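PDB 5JT8: Blo t 1 allergen from Blomia tropicalis, which probably acts as a papain-like cysteine protease and is a mite allergen, captured here together with its inhibitory propeptide domain. Local coordinates for residues 111-116 against 243-248; 177-182 against 187-192; 203-206 against 211-214; 277-282 against 325-330. All coordinates share one frame; numbering follows the deposited sequence.

Contact 4 is the nearest of the four to the presumed active site, since it carries H281, which is bonded to N301 as in the papain family. It touches two of the others. Toward contact 1, the ring of Y330 stacks on H247, and T243 CG2 lies 3.4 Å from Y330 CD1. Toward contact 2, T188 CG2 lies 3.8 Å from T329 OG1, and a nitrate at T188 is about 4 Å from the side chain of Y327, measured between nearest atoms. Contact 3 joins contact 2 through C182 N and T211 OG1, 3.0 Å apart. Contacts 1 and 3 are farthest apart, with centres about 36 Å from each other.

Contact 1: residues 111-116 against 243-248; sequences GSLPQN and TIQQHG
In the strand-rich domain of the papain-like fold, the loop leading into strand 117-118 passes over the last turn of helix 237-247, and the two meet where L113 and P114 lie against Q245. The backbones stay well separated, with the CA atoms of L113 and Q245 8.8 Å apart, and the glutamine covers most of that gap. Its CG is trans to the backbone nitrogen (chi1 -174°) and the chain beyond is extended, which carries the terminal amide straight out from the helix to the loop. There the two ends of the amide find different neighbours. Q245 NE2 comes within 3.8 Å of the methyl L113 CD2, the leucine side chain crossing the glutamine at a slant. Q245 OE1 faces the proline ring instead, 3.7 Å from P114 CD and 3.9 Å from P114 CG. L113 also rests on M241 and Y242 one turn earlier in the helix. The loop and the helix end are each tied in by a tryptophan indole, P114 O accepting from W288 NE1 and I244 O from W119 NE1. No hydrogen bond links the two segments, and only 95 Å² is buried between them at the protein surface. The chemistry is therefore van der Waals contact of an amide with aliphatic carbons, perhaps helped slightly on the OE1 side by the mildly polar hydrogens on P114 CD, next to the ring nitrogen.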
loop_
_atom_site.group_PDB
_atom_site.type_symbol
_atom_site.label_atom_id
_atom_site.label_comp_id
_atom_site.label_asym_id
_atom_site.label_seq_id
_atom_site.Cartn_x
_atom_site.Cartn_y
_atom_site.Cartn_z
ATOM N N GLY A 111 -20.214 -16.105 -12.500
ATOM C CA GLY A 111 -20.620 -15.931 -13.885
ATOM C C GLY A 111 -19.645 -15.151 -14.740
ATOM O O GLY A 111 -18.586 -15.654 -15.126
ATOM N N SER A 112 -20.021 -13.917 -15.053
ATOM C CA SER A 112 -19.185 -13.028 -15.847
ATOM C C SER A 112 -18.877 -11.794 -15.020
ATOM O O SER A 112 -19.618 -11.455 -14.101
ATOM C CB SER A 112 -19.879 -12.642 -17.155
ATOM O OG SER A 112 -21.193 -12.171 -16.902
ATOM N N LEU A 113 -17.780 -11.126 -15.344
ATOM C CA LEU A 113 -17.372 -9.951 -14.594
ATOM C C LEU A 113 -17.590 -8.693 -15.427
ATOM O O LEU A 113 -17.363 -8.704 -16.634
ATOM C CB LEU A 113 -15.904 -10.067 -14.172
ATOM C CG LEU A 113 -15.581 -11.241 -13.243
ATOM C CD1 LEU A 113 -14.081 -11.490 -13.105
ATOM C CD2 LEU A 113 -16.210 -11.007 -11.882
ATOM N N PRO A 114 -18.032 -7.604 -14.781
ATOM C CA PRO A 114 -18.185 -6.358 -15.525
ATOM C C PRO A 114 -16.822 -5.877 -15.994
ATOM O O PRO A 114 -15.812 -6.158 -15.333
ATOM C CB PRO A 114 -18.808 -5.401 -14.504
ATOM C CG PRO A 114 -18.550 -6.014 -13.174
ATOM C CD PRO A 114 -18.432 -7.484 -13.366
ATOM N N GLN A 115 -16.794 -5.198 -17.133
ATOM C CA GLN A 115 -15.545 -4.703 -17.699
ATOM C C GLN A 115 -14.903 -3.681 -16.762
ATOM O O GLN A 115 -13.684 -3.651 -16.621
ATOM C CB GLN A 115 -15.777 -4.079 -19.090
ATOM C CG GLN A 115 -14.479 -3.587 -19.754
ATOM C CD GLN A 115 -14.641 -3.200 -21.228
ATOM O OE1 GLN A 115 -15.407 -2.296 -21.566
ATOM N NE2 GLN A 115 -13.897 -3.875 -22.105
ATOM N N ASN A 116 -15.721 -2.844 -16.129
ATOM C CA ASN A 116 -15.211 -1.837 -15.190
ATOM C C ASN A 116 -15.864 -1.963 -13.835
ATOM O O ASN A 116 -17.062 -2.207 -13.729
ATOM C CB ASN A 116 -15.440 -0.410 -15.712
ATOM C CG ASN A 116 -14.828 -0.179 -17.074
ATOM O OD1 ASN A 116 -13.611 -0.039 -17.210
ATOM N ND2 ASN A 116 -15.670 -0.128 -18.093
ATOM N N THR A 243 -13.161 -11.412 -6.066
ATOM C CA THR A 243 -12.980 -11.157 -4.628
ATOM C C THR A 243 -13.260 -9.693 -4.302
ATOM O O THR A 243 -13.959 -9.381 -3.340
ATOM C CB THR A 243 -11.562 -11.546 -4.179
ATOM O OG1 THR A 243 -11.388 -12.957 -4.377
ATOM C CG2 THR A 243 -11.304 -11.160 -2.693
ATOM N N ILE A 244 -12.750 -8.800 -5.146
ATOM C CA ILE A 244 -12.964 -7.369 -4.970
ATOM C C ILE A 244 -14.438 -7.035 -5.082
ATOM O O ILE A 244 -14.968 -6.254 -4.290
ATOM C CB ILE A 244 -12.162 -6.564 -5.996
ATOM C CG1 ILE A 244 -10.673 -6.615 -5.634
ATOM C CG2 ILE A 244 -12.670 -5.115 -6.074
ATOM C CD1 ILE A 244 -9.754 -6.131 -6.763
ATOM N N GLN A 245 -15.101 -7.638 -6.063
ATOM C CA GLN A 245 -16.526 -7.426 -6.247
ATOM C C GLN A 245 -17.357 -7.926 -5.049
ATOM O O GLN A 245 -18.277 -7.232 -4.607
ATOM C CB GLN A 245 -17.016 -8.109 -7.526
ATOM C CG GLN A 245 -18.482 -7.795 -7.838
ATOM C CD GLN A 245 -19.002 -8.433 -9.133
ATOM O OE1 GLN A 245 -19.710 -7.792 -9.904
ATOM N NE2 GLN A 245 -18.683 -9.696 -9.344
ATOM N N GLN A 246 -17.040 -9.120 -4.535
ATOM C CA GLN A 246 -17.855 -9.722 -3.481
ATOM C C GLN A 246 -17.410 -9.399 -2.050
ATOM O O GLN A 246 -18.225 -9.462 -1.116
ATOM C CB GLN A 246 -17.907 -11.246 -3.637
ATOM C CG GLN A 246 -18.735 -11.757 -4.818
ATOM C CD GLN A 246 -19.861 -10.814 -5.268
ATOM O OE1 GLN A 246 -19.861 -10.345 -6.407
ATOM N NE2 GLN A 246 -20.833 -10.558 -4.385
ATOM N N HIS A 247 -16.139 -9.079 -1.850
ATOM C CA HIS A 247 -15.689 -8.819 -0.477
ATOM C C HIS A 247 -15.149 -7.404 -0.242
ATOM O O HIS A 247 -14.758 -7.083 0.874
ATOM C CB HIS A 247 -14.643 -9.864 -0.074
ATOM C CG HIS A 247 -15.152 -11.268 -0.166
ATOM N ND1 HIS A 247 -16.020 -11.800 0.758
ATOM C CD2 HIS A 247 -14.950 -12.235 -1.095
ATOM C CE1 HIS A 247 -16.318 -13.042 0.416
ATOM N NE2 HIS A 247 -15.679 -13.332 -0.704
ATOM N N GLY A 248 -15.157 -6.555 -1.274
ATOM C CA GLY A 248 -14.654 -5.195 -1.119
ATOM C C GLY A 248 -13.186 -5.022 -1.498
ATOM O O GLY A 248 -12.556 -5.953 -2.017
#

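Contact 2: residues 177-182 against 187-192; sequences YQCNGC and STEAFK. With NO3 (nitrate ion), chain G.
E189, on the first turn of helix 187-196, reaches across to Y177, Q178 and C179. Its CB touches the sulfur, 3.4 Å from C179 SG, and its CG passes the same atom at 4.0 Å. The chain then bends (chi2 -67°), bringing the carboxylate to the backbone of the loop. OE2 takes the hydrogen bond from Q178 N at 2.7 Å on its anti lone pair; the N-H...O angle of 134° is well short of straight. OE1 turns its syn lone pair to K192 NZ, 2.6 Å away, in a salt bridge one helical turn on. With both oxygens gripped, the carboxylate is fixed in its rotation, and the nearby ammonium probably favours its charged form. The aliphatic part of K192 runs past the Y177 ring in the opposite sense, K192 CG lying 3.8 Å from Y177 CE1. At the helix start a nitrate, probably from the crystallisation liquor, sits with O1 3.0 Å from S187 N, and T188 N adds only weak bonds to it. The helix itself packs through A190 and F191 on helix 139-154, while T188 and F191 meet strands 227-230 and 329-332.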
loop_
_atom_site.group_PDB
_atom_site.type_symbol
_atom_site.label_atom_id
_atom_site.label_comp_id
_atom_site.label_asym_id
_atom_site.label_seq_id
_atom_site.Cartn_x
_atom_site.Cartn_y
_atom_site.Cartn_z
ATOM N N TYR A 177 2.103 -11.472 17.935
ATOM C CA TYR A 177 2.058 -10.846 16.604
ATOM C C TYR A 177 3.442 -10.844 15.972
ATOM O O TYR A 177 4.446 -10.844 16.679
ATOM C CB TYR A 177 1.525 -9.409 16.674
ATOM C CG TYR A 177 0.069 -9.324 17.061
ATOM C CD1 TYR A 177 -0.929 -9.356 16.097
ATOM C CD2 TYR A 177 -0.307 -9.217 18.397
ATOM C CE1 TYR A 177 -2.279 -9.287 16.455
ATOM C CE2 TYR A 177 -1.641 -9.146 18.766
ATOM C CZ TYR A 177 -2.622 -9.174 17.791
ATOM O OH TYR A 177 -3.949 -9.096 18.161
ATOM N N GLN A 178 3.490 -10.802 14.646
ATOM C CA GLN A 178 4.759 -10.928 13.922
ATOM C C GLN A 178 5.255 -9.643 13.259
ATOM O O GLN A 178 6.273 -9.664 12.568
ATOM C CB GLN A 178 4.633 -12.021 12.853
ATOM C CG GLN A 178 4.481 -13.418 13.426
ATOM C CD GLN A 178 5.655 -13.792 14.308
ATOM O OE1 GLN A 178 5.482 -14.253 15.445
ATOM N NE2 GLN A 178 6.860 -13.582 13.794
ATOM N N CYS A 179 4.568 -8.521 13.470
ATOM C CA CYS A 179 4.982 -7.265 12.822
ATOM C C CYS A 179 6.193 -6.573 13.439
ATOM O O CYS A 179 6.586 -6.849 14.581
ATOM C CB CYS A 179 3.811 -6.284 12.793
ATOM S SG CYS A 179 2.392 -6.999 11.988
ATOM N N ASN A 180 6.791 -5.670 12.667
ATOM C CA ASN A 180 7.996 -4.972 13.107
ATOM C C ASN A 180 7.881 -3.437 13.042
ATOM O O ASN A 180 8.864 -2.728 12.802
ATOM C CB ASN A 180 9.189 -5.476 12.286
ATOM C CG ASN A 180 9.299 -6.997 12.318
ATOM O OD1 ASN A 180 9.817 -7.563 13.280
ATOM N ND2 ASN A 180 8.772 -7.666 11.285
ATOM N N GLY A 181 6.670 -2.936 13.278
ATOM C CA GLY A 181 6.420 -1.506 13.380
ATOM C C GLY A 181 6.721 -0.766 12.101
ATOM O O GLY A 181 6.206 -1.111 11.045
ATOM N N CYS A 182 7.564 0.258 12.196
ATOM C CA CYS A 182 8.006 0.984 11.013
ATOM C C CYS A 182 9.063 0.211 10.250
ATOM O O CYS A 182 9.573 0.690 9.246
ATOM C CB CYS A 182 8.563 2.362 11.390
ATOM S SG CYS A 182 7.308 3.559 11.899
ATOM N N SER A 187 -0.161 -7.193 6.713
ATOM C CA SER A 187 -1.530 -6.720 6.815
ATOM C C SER A 187 -2.403 -7.816 7.436
ATOM O O SER A 187 -3.393 -7.520 8.078
ATOM C CB SER A 187 -2.087 -6.296 5.433
ATOM O OG SER A 187 -1.494 -5.093 4.931
ATOM N N THR A 188 -2.052 -9.083 7.230
ATOM C CA THR A 188 -2.832 -10.172 7.825
ATOM C C THR A 188 -2.760 -10.086 9.353
ATOM O O THR A 188 -3.759 -10.258 10.047
ATOM C CB THR A 188 -2.346 -11.567 7.374
ATOM O OG1 THR A 188 -0.929 -11.641 7.536
ATOM C CG2 THR A 188 -2.710 -11.817 5.900
ATOM N N GLU A 189 -1.572 -9.788 9.852
ATOM C CA GLU A 189 -1.375 -9.607 11.268
ATOM C C GLU A 189 -2.184 -8.417 11.759
ATOM O O GLU A 189 -2.733 -8.456 12.857
ATOM C CB GLU A 189 0.096 -9.432 11.572
ATOM C CG GLU A 189 0.928 -10.721 11.426
ATOM C CD GLU A 189 0.581 -11.796 12.458
ATOM O OE1 GLU A 189 -0.353 -12.581 12.208
ATOM O OE2 GLU A 189 1.242 -11.865 13.519
ATOM N N ALA A 190 -2.286 -7.380 10.927
ATOM C CA ALA A 190 -3.066 -6.202 11.283
ATOM C C ALA A 190 -4.555 -6.531 11.419
ATOM O O ALA A 190 -5.206 -6.102 12.373
ATOM C CB ALA A 190 -2.849 -5.091 10.242
ATOM N N PHE A 191 -5.100 -7.278 10.451
ATOM C CA PHE A 191 -6.494 -7.704 10.524
ATOM C C PHE A 191 -6.728 -8.566 11.750
ATOM O O PHE A 191 -7.761 -8.451 12.398
ATOM C CB PHE A 191 -6.897 -8.482 9.274
ATOM C CG PHE A 191 -7.061 -7.629 8.066
ATOM C CD1 PHE A 191 -7.836 -6.471 8.120
ATOM C CD2 PHE A 191 -6.423 -7.960 6.886
ATOM C CE1 PHE A 191 -7.981 -5.674 7.007
ATOM C CE2 PHE A 191 -6.563 -7.170 5.758
ATOM C CZ PHE A 191 -7.345 -6.028 5.811
ATOM N N LYS A 192 -5.766 -9.444 12.048
ATOM C CA LYS A 192 -5.825 -10.275 13.255
ATOM C C LYS A 192 -6.043 -9.397 14.493
ATOM O O LYS A 192 -6.849 -9.706 15.375
ATOM C CB LYS A 192 -4.539 -11.097 13.394
ATOM C CG LYS A 192 -4.432 -11.922 14.663
ATOM C CD LYS A 192 -3.094 -12.677 14.741
ATOM C CE LYS A 192 -2.975 -13.703 13.616
ATOM N NZ LYS A 192 -1.621 -14.333 13.589
HETATM N N NO3 G . 0.063 -9.747 4.338
HETATM O O1 NO3 G . -0.835 -8.859 4.322
HETATM O O2 NO3 G . 0.748 -9.889 5.382
HETATM O O3 NO3 G . 0.267 -10.489 3.324
#

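Contact 3: residues 203-206 against 211-214; sequences RNYP and TQWC. Unlike the reference sequence in segment 203-206: R203 (reference Glu).
Y205 pushes its ring out to the 211-214 segment, where it overlaps the end of Q212 and reaches the backbone of W213 and C214. With chi1 at -163° the ring leaves CB opposite the backbone nitrogen, on the side of the carbonyl carbon, and from there the hydroxyl reaches the 211-214 segment. The amide end of Q212 comes in at the ring edge, close to the ring plane; the two side chains slide past each other from opposite directions, and the flat groups are only 27° apart, so they meet nearly coplanar instead of one lying on the other. At the tip, Y205 OH is 3.5 Å from W213 O and 3.8 Å from C214 CA. These are contacts of proximity, because no hydrogen bond crosses between the segments. Both segments belong to the long loop between helix 187-196 and strand 227-230, in the helical domain of the papain-like fold, and here that loop doubles back on helix 162-168. D167 of that helix serves both segments: OD2 takes the tyrosine hydroxyl, which has D215 N as a weak further partner, and OD1 receives Q212 N. Immediately beside it, C168 forms the disulfide to C214, so a covalent bond and two hydrogen bonds fasten the 211-214 segment and the tyrosine tip to the same end of the helix. The side chain of Y205 also packs on Q163 and E164, one turn earlier in that helix.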
loop_
_atom_site.group_PDB
_atom_site.type_symbol
_atom_site.label_atom_id
_atom_site.label_comp_id
_atom_site.label_asym_id
_atom_site.label_seq_id
_atom_site.Cartn_x
_atom_site.Cartn_y
_atom_site.Cartn_z
ATOM N N ARG A 203 -8.115 10.028 15.985
ATOM C CA ARG A 203 -8.177 11.062 17.025
ATOM C C ARG A 203 -7.584 10.618 18.353
ATOM O O ARG A 203 -6.999 11.411 19.084
ATOM C CB ARG A 203 -9.623 11.488 17.310
ATOM C CG ARG A 203 -10.394 12.183 16.209
ATOM C CD ARG A 203 -11.890 12.025 16.494
ATOM N NE ARG A 203 -12.161 12.191 17.927
ATOM C CZ ARG A 203 -13.000 11.443 18.640
ATOM N NH1 ARG A 203 -13.683 10.460 18.063
ATOM N NH2 ARG A 203 -13.158 11.686 19.938
ATOM N N ASN A 204 -7.796 9.353 18.683
ATOM C CA ASN A 204 -7.471 8.854 20.004
ATOM C C ASN A 204 -6.081 8.224 20.069
ATOM O O ASN A 204 -5.538 8.028 21.148
ATOM C CB ASN A 204 -8.533 7.852 20.443
ATOM C CG ASN A 204 -9.852 8.520 20.781
ATOM O OD1 ASN A 204 -10.885 8.218 20.189
ATOM N ND2 ASN A 204 -9.820 9.440 21.730
ATOM N N TYR A 205 -5.502 7.913 18.914
ATOM C CA TYR A 205 -4.158 7.342 18.880
ATOM C C TYR A 205 -3.531 7.842 17.580
ATOM O O TYR A 205 -3.508 7.113 16.585
ATOM C CB TYR A 205 -4.208 5.792 18.921
ATOM C CG TYR A 205 -2.911 5.076 19.302
ATOM C CD1 TYR A 205 -1.680 5.605 18.949
ATOM C CD2 TYR A 205 -2.921 3.961 20.151
ATOM C CE1 TYR A 205 -0.498 4.997 19.322
ATOM C CE2 TYR A 205 -1.726 3.322 20.528
ATOM C CZ TYR A 205 -0.517 3.852 20.119
ATOM O OH TYR A 205 0.676 3.249 20.491
ATOM N N PRO A 206 -3.038 9.089 17.572
ATOM C CA PRO A 206 -2.592 9.763 16.338
ATOM C C PRO A 206 -1.287 9.230 15.729
ATOM O O PRO A 206 -0.432 8.691 16.434
ATOM C CB PRO A 206 -2.395 11.225 16.781
ATOM C CG PRO A 206 -3.034 11.327 18.140
ATOM C CD PRO A 206 -2.957 9.975 18.747
ATOM N N THR A 211 7.894 3.970 15.459
ATOM C CA THR A 211 7.521 2.895 16.365
ATOM C C THR A 211 7.511 3.386 17.808
ATOM O O THR A 211 8.519 3.887 18.309
ATOM C CB THR A 211 8.471 1.698 16.209
ATOM O OG1 THR A 211 8.455 1.285 14.838
ATOM C CG2 THR A 211 8.019 0.534 17.077
ATOM N N GLN A 212 6.363 3.271 18.462
ATOM C CA GLN A 212 6.240 3.696 19.852
ATOM C C GLN A 212 5.900 2.521 20.734
ATOM O O GLN A 212 5.640 1.425 20.239
ATOM C CB GLN A 212 5.163 4.767 20.011
ATOM C CG GLN A 212 5.345 5.973 19.112
ATOM C CD GLN A 212 4.104 6.844 19.052
ATOM O OE1 GLN A 212 2.974 6.360 19.171
ATOM N NE2 GLN A 212 4.311 8.129 18.865
ATOM N N TRP A 213 5.888 2.761 22.039
ATOM C CA TRP A 213 5.351 1.801 22.984
ATOM C C TRP A 213 3.832 1.765 22.896
ATOM O O TRP A 213 3.173 2.808 22.949
ATOM C CB TRP A 213 5.785 2.138 24.407
ATOM C CG TRP A 213 6.992 1.395 24.840
ATOM C CD1 TRP A 213 8.286 1.791 24.695
ATOM C CD2 TRP A 213 7.033 0.112 25.487
ATOM N NE1 TRP A 213 9.132 0.842 25.211
ATOM C CE2 TRP A 213 8.388 -0.197 25.708
ATOM C CE3 TRP A 213 6.057 -0.797 25.907
ATOM C CZ2 TRP A 213 8.795 -1.376 26.337
ATOM C CZ3 TRP A 213 6.460 -1.970 26.527
ATOM C CH2 TRP A 213 7.818 -2.246 26.738
ATOM N N CYS A 214 3.289 0.559 22.762
ATOM C CA CYS A 214 1.852 0.373 22.625
ATOM C C CYS A 214 1.116 0.914 23.840
ATOM O O CYS A 214 1.464 0.636 24.993
ATOM C CB CYS A 214 1.510 -1.106 22.423
ATOM S SG CYS A 214 -0.257 -1.492 22.473
#

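Contact 4: residues 277-282 against 325-330; sequences AYTDHA and NNYVTY. Unlike the reference sequence in segment 325-330: Y327 (reference Phe).
T279 stands at an unusual rotation (chi1 33°, well short of a staggered position) that turns OG1 to the ring edge of Y327 and leaves CG2 for N326. The tyrosine, whose CG is trans to its own carbonyl carbon (chi1 -55°), brings that edge up to meet it. T279 OG1 lies near the ring plane, 3.8 Å from Y327 CE2, and the two side chains cross at a slant. No polar partner for T279 OG1 is found in the model, so this hydroxyl is buried against carbon. T279 CG2 touches N326 ND2 at 4.1 Å, and the same nitrogen lies 4.1 Å from A277 CA. Those are soft contacts; the amide is held by other residues, ND2 giving its hydrogen bond to D276 O while OD1 accepts from N320 ND2. Its rotation is thereby set from both ends.

Direct hydrogen bonds between the segments are absent, but a water bridges them. It donates to A277 O at 2.8 Å and is bonded to Y327 OH, also at 2.8 Å, which ties the tyrosine tip to the start of the 277-282 segment. Y327 further packs on F94, M97 and K98 of helix 94-100, and F94 also meets T279. Farther along, D280 and H281 both face M254 of strand 250-254 as a classic beta bulge at the start of strand 281-291. From there H281 NE2 bonds to N301 OD1, consistent with the histidine-asparagine pair of papain-family active sites.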
loop_
_atom_site.group_PDB
_atom_site.type_symbol
_atom_site.label_atom_id
_atom_site.label_comp_id
_atom_site.label_asym_id
_atom_site.label_seq_id
_atom_site.Cartn_x
_atom_site.Cartn_y
_atom_site.Cartn_z
ATOM N N ALA A 277 8.595 -11.581 -8.202
ATOM C CA ALA A 277 8.590 -12.329 -6.947
ATOM C C ALA A 277 8.951 -11.420 -5.765
ATOM O O ALA A 277 8.675 -11.740 -4.607
ATOM C CB ALA A 277 9.546 -13.505 -7.025
ATOM N N TYR A 278 9.551 -10.277 -6.071
ATOM C CA TYR A 278 10.040 -9.375 -5.041
ATOM C C TYR A 278 8.966 -8.379 -4.626
ATOM O O TYR A 278 8.501 -7.573 -5.420
ATOM C CB TYR A 278 11.280 -8.633 -5.530
ATOM C CG TYR A 278 11.962 -7.775 -4.488
ATOM C CD1 TYR A 278 12.965 -8.296 -3.675
ATOM C CD2 TYR A 278 11.622 -6.439 -4.332
ATOM C CE1 TYR A 278 13.602 -7.507 -2.736
ATOM C CE2 TYR A 278 12.248 -5.641 -3.396
ATOM C CZ TYR A 278 13.238 -6.175 -2.600
ATOM O OH TYR A 278 13.868 -5.371 -1.671
ATOM N N THR A 279 8.593 -8.443 -3.360
ATOM C CA THR A 279 7.574 -7.581 -2.819
ATOM C C THR A 279 8.139 -6.815 -1.603
ATOM O O THR A 279 8.887 -7.380 -0.799
ATOM C CB THR A 279 6.359 -8.419 -2.445
ATOM O OG1 THR A 279 6.832 -9.698 -2.025
ATOM C CG2 THR A 279 5.457 -8.646 -3.671
ATOM N N ASP A 280 7.809 -5.530 -1.486
ATOM C CA ASP A 280 8.224 -4.742 -0.319
ATOM C C ASP A 280 7.228 -3.645 0.040
ATOM O O ASP A 280 7.505 -2.802 0.883
ATOM C CB ASP A 280 9.612 -4.113 -0.528
ATOM C CG ASP A 280 9.687 -3.206 -1.755
ATOM O OD1 ASP A 280 8.657 -2.975 -2.425
ATOM O OD2 ASP A 280 10.800 -2.714 -2.045
ATOM N N HIS A 281 6.061 -3.656 -0.584
ATOM C CA HIS A 281 5.094 -2.600 -0.325
ATOM C C HIS A 281 3.683 -3.147 -0.327
ATOM O O HIS A 281 3.313 -3.888 -1.231
ATOM C CB HIS A 281 5.244 -1.512 -1.373
ATOM C CG HIS A 281 4.433 -0.285 -1.105
ATOM N ND1 HIS A 281 4.342 0.296 0.141
ATOM C CD2 HIS A 281 3.715 0.503 -1.941
ATOM C CE1 HIS A 281 3.580 1.372 0.066
ATOM N NE2 HIS A 281 3.194 1.524 -1.186
ATOM N N ALA A 282 2.903 -2.780 0.686
ATOM C CA ALA A 282 1.489 -3.153 0.746
ATOM C C ALA A 282 0.609 -2.000 0.287
ATOM O O ALA A 282 0.816 -0.874 0.705
ATOM C CB ALA A 282 1.097 -3.562 2.149
ATOM N N ASN A 325 -0.566 -9.922 -7.924
ATOM C CA ASN A 325 -1.354 -11.119 -7.621
ATOM C C ASN A 325 -0.758 -12.068 -6.571
ATOM O O ASN A 325 -1.322 -13.130 -6.314
ATOM C CB ASN A 325 -1.580 -11.943 -8.899
ATOM C CG ASN A 325 -2.313 -11.178 -9.980
ATOM O OD1 ASN A 325 -1.819 -10.172 -10.492
ATOM N ND2 ASN A 325 -3.500 -11.669 -10.350
ATOM N N ASN A 326 0.389 -11.731 -5.996
ATOM C CA ASN A 326 1.082 -12.692 -5.142
ATOM C C ASN A 326 0.360 -12.918 -3.816
ATOM O O ASN A 326 0.149 -14.056 -3.409
ATOM C CB ASN A 326 2.529 -12.244 -4.879
ATOM C CG ASN A 326 3.420 -12.365 -6.115
ATOM O OD1 ASN A 326 3.017 -12.936 -7.129
ATOM N ND2 ASN A 326 4.647 -11.855 -6.018
ATOM N N TYR A 327 -0.031 -11.830 -3.163
ATOM C CA TYR A 327 -0.529 -11.885 -1.792
ATOM C C TYR A 327 -1.744 -11.005 -1.596
ATOM O O TYR A 327 -1.661 -9.910 -1.026
ATOM C CB TYR A 327 0.553 -11.452 -0.796
ATOM C CG TYR A 327 1.839 -12.216 -0.904
ATOM C CD1 TYR A 327 1.936 -13.524 -0.437
ATOM C CD2 TYR A 327 2.969 -11.631 -1.463
ATOM C CE1 TYR A 327 3.127 -14.224 -0.521
ATOM C CE2 TYR A 327 4.156 -12.325 -1.559
ATOM C CZ TYR A 327 4.229 -13.621 -1.090
ATOM O OH TYR A 327 5.411 -14.303 -1.181
ATOM N N VAL A 328 -2.880 -11.495 -2.055
ATOM C CA VAL A 328 -4.098 -10.733 -2.005
ATOM C C VAL A 328 -4.942 -11.198 -0.821
ATOM O O VAL A 328 -5.180 -12.404 -0.654
ATOM C CB VAL A 328 -4.869 -10.880 -3.310
ATOM C CG1 VAL A 328 -6.135 -10.037 -3.284
ATOM C CG2 VAL A 328 -3.961 -10.477 -4.487
ATOM N N THR A 329 -5.384 -10.243 -0.007
ATOM C CA THR A 329 -6.116 -10.559 1.216
ATOM C C THR A 329 -7.355 -9.713 1.338
ATOM O O THR A 329 -7.275 -8.495 1.213
ATOM C CB THR A 329 -5.265 -10.313 2.470
ATOM O OG1 THR A 329 -4.095 -11.130 2.423
ATOM C CG2 THR A 329 -6.075 -10.621 3.749
ATOM N N TYR A 330 -8.501 -10.343 1.596
ATOM C CA TYR A 330 -9.714 -9.575 1.881
ATOM C C TYR A 330 -10.131 -9.742 3.350
ATOM O O TYR A 330 -9.646 -10.635 4.052
ATOM C CB TYR A 330 -10.858 -9.987 0.938
ATOM C CG TYR A 330 -11.399 -11.419 1.115
ATOM C CD1 TYR A 330 -10.863 -12.477 0.399
ATOM C CD2 TYR A 330 -12.470 -11.687 1.963
ATOM C CE1 TYR A 330 -11.367 -13.771 0.527
ATOM C CE2 TYR A 330 -12.992 -12.976 2.090
ATOM C CZ TYR A 330 -12.427 -14.013 1.364
ATOM O OH TYR A 330 -12.920 -15.292 1.470
HETATM O O HOH W 1 7.139 -13.713 -3.326
#